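Intracellular exo-alpha-(1->5)-L-arabinofuranosidase (Bifidobacterium longum, PDB 2Y2W) hydrolyses terminal alpha-(1->5)-linked arabinofuranosyl units of arabinan, and also acts on wheat arabinoxylan, in plant cell-wall breakdown. Local coordinates at residues G112-S117 / G218-G223. Residues are numbered along the deposited sequence; the frame is centred on the assembly and turned at random.
Sequences GGNFVS and GPWQVG
Gln221 OE1 is gripped by two donors: the hydroxyl OG of Ser117, at 2.6 Å, and the side-chain amide of Asn214. The serine oxygen lies in the carbonyl plane of the glutamine, on a lone pair of OE1. At the other end of the same amide, Gln221 NE2 donates to Asn114 OD1 over 2.8 Å, nearly straight at 169°. The acceptor lies in the plane of the glutamine amide, whereas the donor stands above the asparagine carbonyl plane, the two amides being turned 72° apart. CG of Gln221 is anti to its backbone N (chi1 -158°), and a bend at chi2 brings the amide across to the 112-117 segment. Held at both ends, the amide has its flip settled, consistent with a second-shell residue positioning first-shell ones, for Asn114 and Asn214 are inferred from relatives to bind arabinofuranose. With an alanine at Gln221, Asn114 OD1 and the Ser117 hydroxyl would probably lose their shared partner, and the Asn114 amide could turn more freely.

Beside this bond, Asn114 ND2 approaches Trp220 CD1 obliquely at 3.6 Å, while OD1 lies at the indole edge. A water accepts from Val222 N and donates to Asn114 O, bridging the two backbones, and Ser117 CB packs against Val222 CB at 4.0 Å. Val222 also packs on Leu174 of a second subunit.

Near Glu215, the acid/base by similarity to relatives, the contact joins two loops of the eight-stranded barrel, one following strand 107-110 and the other running from strand 209-212 to helix 227-244.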
loop_
_atom_site.group_PDB
_atom_site.type_symbol
_atom_site.label_atom_id
_atom_site.label_comp_id
_atom_site.label_asym_id
_atom_site.label_seq_id
_atom_site.Cartn_x
_atom_site.Cartn_y
_atom_site.Cartn_z
ATOM N N GLY D 112 -14.182 16.669 2.708
ATOM C CA GLY D 112 -14.435 16.114 1.379
ATOM C C GLY D 112 -15.133 14.764 1.403
ATOM O O GLY D 112 -15.296 14.170 2.463
ATOM N N GLY D 113 -15.552 14.269 0.238
ATOM C CA GLY D 113 -15.372 14.959 -1.039
ATOM C C GLY D 113 -14.084 14.577 -1.734
ATOM O O GLY D 113 -13.114 14.189 -1.082
ATOM N N ASN D 114 -14.078 14.695 -3.059
ATOM C CA ASN D 114 -12.910 14.371 -3.883
ATOM C C ASN D 114 -11.609 14.992 -3.384
ATOM O O ASN D 114 -10.534 14.404 -3.536
ATOM C CB ASN D 114 -13.151 14.786 -5.335
ATOM C CG ASN D 114 -14.341 14.088 -5.952
ATOM O OD1 ASN D 114 -14.919 13.177 -5.360
ATOM N ND2 ASN D 114 -14.714 14.512 -7.154
ATOM N N PHE D 115 -11.726 16.177 -2.790
ATOM C CA PHE D 115 -10.599 16.916 -2.227
ATOM C C PHE D 115 -9.746 16.069 -1.281
ATOM O O PHE D 115 -8.522 16.095 -1.364
ATOM C CB PHE D 115 -11.107 18.184 -1.513
ATOM C CG PHE D 115 -10.056 18.904 -0.714
ATOM C CD1 PHE D 115 -9.125 19.727 -1.340
ATOM C CD2 PHE D 115 -9.996 18.760 0.668
ATOM C CE1 PHE D 115 -8.147 20.398 -0.598
ATOM C CE2 PHE D 115 -9.023 19.425 1.417
ATOM C CZ PHE D 115 -8.098 20.245 0.781
ATOM N N VAL D 116 -10.404 15.318 -0.399
ATOM C CA VAL D 116 -9.739 14.593 0.694
ATOM C C VAL D 116 -8.807 13.462 0.229
ATOM O O VAL D 116 -7.862 13.111 0.938
ATOM C CB VAL D 116 -10.769 14.073 1.750
ATOM C CG1 VAL D 116 -11.502 12.832 1.256
ATOM C CG2 VAL D 116 -10.099 13.800 3.088
ATOM N N SER D 117 -9.064 12.924 -0.965
ATOM C CA SER D 117 -8.290 11.802 -1.508
ATOM C C SER D 117 -6.814 12.114 -1.807
ATOM O O SER D 117 -6.005 11.197 -1.957
ATOM C CB SER D 117 -8.977 11.229 -2.750
ATOM O OG SER D 117 -10.172 10.559 -2.387
ATOM N N GLY D 218 -15.508 5.518 -7.613
ATOM C CA GLY D 218 -15.462 6.402 -8.773
ATOM C C GLY D 218 -14.085 6.436 -9.409
ATOM O O GLY D 218 -13.097 6.676 -8.717
ATOM N N PRO D 219 -14.007 6.186 -10.731
ATOM C CA PRO D 219 -12.732 6.230 -11.466
ATOM C C PRO D 219 -12.142 7.640 -11.614
ATOM O O PRO D 219 -11.041 7.791 -12.147
ATOM C CB PRO D 219 -13.095 5.650 -12.841
ATOM C CG PRO D 219 -14.375 4.902 -12.623
ATOM C CD PRO D 219 -15.103 5.687 -11.579
ATOM N N TRP D 220 -12.870 8.654 -11.147
ATOM C CA TRP D 220 -12.371 10.032 -11.099
ATOM C C TRP D 220 -11.599 10.311 -9.802
ATOM O O TRP D 220 -10.924 11.336 -9.678
ATOM C CB TRP D 220 -13.532 11.023 -11.233
ATOM C CG TRP D 220 -14.579 10.838 -10.178
ATOM C CD1 TRP D 220 -14.602 11.404 -8.932
ATOM C CD2 TRP D 220 -15.749 10.016 -10.266
ATOM N NE1 TRP D 220 -15.715 10.988 -8.243
ATOM C CE2 TRP D 220 -16.438 10.138 -9.038
ATOM C CE3 TRP D 220 -16.284 9.190 -11.266
ATOM C CZ2 TRP D 220 -17.638 9.464 -8.779
ATOM C CZ3 TRP D 220 -17.477 8.519 -11.011
ATOM C CH2 TRP D 220 -18.141 8.661 -9.775
ATOM N N GLN D 221 -11.714 9.393 -8.841
ATOM C CA GLN D 221 -11.141 9.569 -7.512
ATOM C C GLN D 221 -9.661 9.206 -7.476
ATOM O O GLN D 221 -9.247 8.184 -8.031
ATOM C CB GLN D 221 -11.908 8.722 -6.497
ATOM C CG GLN D 221 -11.788 9.186 -5.055
ATOM C CD GLN D 221 -12.558 10.469 -4.773
ATOM O OE1 GLN D 221 -12.203 11.227 -3.870
ATOM N NE2 GLN D 221 -13.621 10.716 -5.542
ATOM N N VAL D 222 -8.871 10.046 -6.815
ATOM C CA VAL D 222 -7.444 9.802 -6.663
ATOM C C VAL D 222 -7.243 8.543 -5.824
ATOM O O VAL D 222 -7.718 8.458 -4.690
ATOM C CB VAL D 222 -6.712 11.018 -6.042
ATOM C CG1 VAL D 222 -5.225 10.729 -5.864
ATOM C CG2 VAL D 222 -6.904 12.249 -6.909
ATOM N N GLY D 223 -6.561 7.562 -6.408
ATOM C CA GLY D 223 -6.317 6.281 -5.754
ATOM C C GLY D 223 -7.570 5.434 -5.646
ATOM O O GLY D 223 -7.796 4.784 -4.627
HETATM O O HOH W 1 -10.078 12.728 -5.773
#